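Local coordinates for AT-less polyketide synthase (Streptomyces platensis subsp. rosaceus, PDB 4QYR), which probably catalyses decarboxylative chain-extending condensation of carrier-protein-bound acyl groups, as a ketosynthase domain of the isomigrastatin polyketide synthase, at residues 266-271 and 281-286. Numbering follows the deposited sequence.
Sequences AENHGG and GKAQAA
In the thiolase-type fold of this ketosynthase, strand 260-269 of a mixed sheet leads through a loop into helix 281-291, whose first turn packs back on the strand's end. The axes of the short segments 266-269 and 281-286 approach to 8.6 Å and run nearly antiparallel, at 157°. N268 and A283 carry the contact: ND2 of N268 donates to the backbone O of A283 over 3.1 Å, with a fairly straight N-H...O angle of 161°. That oxygen lies close to the amide plane of N268, whereas ND2 approaches from above the carbonyl plane of A283. With chi1 at 78°, CG of N268 sits between its own backbone N and carbonyl carbon, and the amide reaches across to the helix. Its other end is held, since OD1 accepts from ND2 of N429 on adjacent strand 428-435; bonds at both ends should fix the amide's flip. OD1 of N280, just before the helix, accepts from the backbone N of A283. The CB of H269 points away from the helix, and its side chain packs on G164 of the second subunit; its ND1 accepts from the backbone N of G271 at 2.8 Å. Next to the N268-A283 hydrogen bond, methyl CB of A283 rests against CA of G270 at 4.0 Å.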
loop_
_atom_site.group_PDB
_atom_site.type_symbol
_atom_site.label_atom_id
_atom_site.label_comp_id
_atom_site.label_asym_id
_atom_site.label_seq_id
_atom_site.Cartn_x
_atom_site.Cartn_y
_atom_site.Cartn_z
ATOM N N ALA A 266 15.112 -2.668 3.978
ATOM C CA ALA A 266 14.269 -2.841 5.167
ATOM C C ALA A 266 13.283 -1.702 5.329
ATOM O O ALA A 266 13.551 -0.600 4.865
ATOM C CB ALA A 266 15.135 -2.966 6.422
ATOM N N GLU A 267 12.147 -1.966 5.981
ATOM C CA GLU A 267 11.215 -0.903 6.382
ATOM C C GLU A 267 10.719 -1.168 7.795
ATOM O O GLU A 267 10.699 -2.305 8.242
ATOM C CB GLU A 267 10.028 -0.789 5.417
ATOM C CG GLU A 267 8.889 -1.722 5.758
ATOM C CD GLU A 267 7.627 -1.519 4.906
ATOM O OE1 GLU A 267 7.197 -2.495 4.242
ATOM O OE2 GLU A 267 7.050 -0.405 4.911
ATOM N N ASN A 268 10.351 -0.114 8.509
ATOM C CA ASN A 268 9.837 -0.246 9.873
ATOM C C ASN A 268 9.096 1.009 10.250
ATOM O O ASN A 268 9.043 1.941 9.469
ATOM C CB ASN A 268 10.955 -0.534 10.883
ATOM C CG ASN A 268 11.780 0.711 11.266
ATOM O OD1 ASN A 268 11.671 1.780 10.658
ATOM N ND2 ASN A 268 12.644 0.545 12.270
ATOM N N HIS A 269 8.517 1.055 11.434
ATOM C CA HIS A 269 7.841 2.273 11.804
ATOM C C HIS A 269 8.392 2.767 13.113
ATOM O O HIS A 269 8.863 1.988 13.930
ATOM C CB HIS A 269 6.334 2.081 11.903
ATOM C CG HIS A 269 5.593 3.348 12.203
ATOM N ND1 HIS A 269 5.364 3.791 13.489
ATOM C CD2 HIS A 269 5.029 4.268 11.385
ATOM C CE1 HIS A 269 4.691 4.927 13.448
ATOM N NE2 HIS A 269 4.479 5.241 12.185
ATOM N N GLY A 270 8.324 4.078 13.294
ATOM C CA GLY A 270 8.877 4.738 14.458
ATOM C C GLY A 270 8.247 4.411 15.794
ATOM O O GLY A 270 8.929 4.506 16.803
ATOM N N GLY A 271 6.972 4.028 15.820
ATOM C CA GLY A 271 6.275 3.807 17.083
ATOM C C GLY A 271 6.081 5.127 17.811
ATOM O O GLY A 271 5.851 6.135 17.177
ATOM N N GLY A 281 15.442 8.425 16.283
ATOM C CA GLY A 281 16.773 7.924 16.016
ATOM C C GLY A 281 16.975 6.454 16.301
ATOM O O GLY A 281 17.672 5.782 15.556
ATOM N N LYS A 282 16.371 5.941 17.365
ATOM C CA LYS A 282 16.616 4.556 17.716
ATOM C C LYS A 282 15.904 3.645 16.734
ATOM O O LYS A 282 16.372 2.542 16.464
ATOM C CB LYS A 282 16.201 4.243 19.151
ATOM C CG LYS A 282 17.073 3.120 19.697
ATOM C CD LYS A 282 17.009 2.885 21.208
ATOM C CE LYS A 282 18.079 1.824 21.583
ATOM N NZ LYS A 282 17.975 1.231 22.949
ATOM N N ALA A 283 14.801 4.117 16.163
ATOM C CA ALA A 283 14.136 3.377 15.090
ATOM C C ALA A 283 14.918 3.450 13.785
ATOM O O ALA A 283 15.012 2.459 13.060
ATOM C CB ALA A 283 12.726 3.900 14.872
ATOM N N GLN A 284 15.443 4.633 13.474
ATOM C CA GLN A 284 16.211 4.821 12.254
ATOM C C GLN A 284 17.452 3.951 12.296
ATOM O O GLN A 284 17.894 3.439 11.281
ATOM C CB GLN A 284 16.582 6.286 12.065
ATOM C CG GLN A 284 15.389 7.181 11.854
ATOM C CD GLN A 284 15.775 8.627 11.607
ATOM O OE1 GLN A 284 14.918 9.513 11.623
ATOM N NE2 GLN A 284 17.066 8.876 11.381
ATOM N N ALA A 285 17.996 3.764 13.487
ATOM C CA ALA A 285 19.126 2.876 13.643
ATOM C C ALA A 285 18.716 1.438 13.381
ATOM O O ALA A 285 19.333 0.755 12.570
ATOM C CB ALA A 285 19.702 3.012 15.011
ATOM N N ALA A 286 17.660 0.997 14.063
ATOM C CA ALA A 286 17.221 -0.396 14.012
ATOM C C ALA A 286 16.942 -0.812 12.585
ATOM O O ALA A 286 17.222 -1.938 12.190
ATOM C CB ALA A 286 16.012 -0.584 14.856
#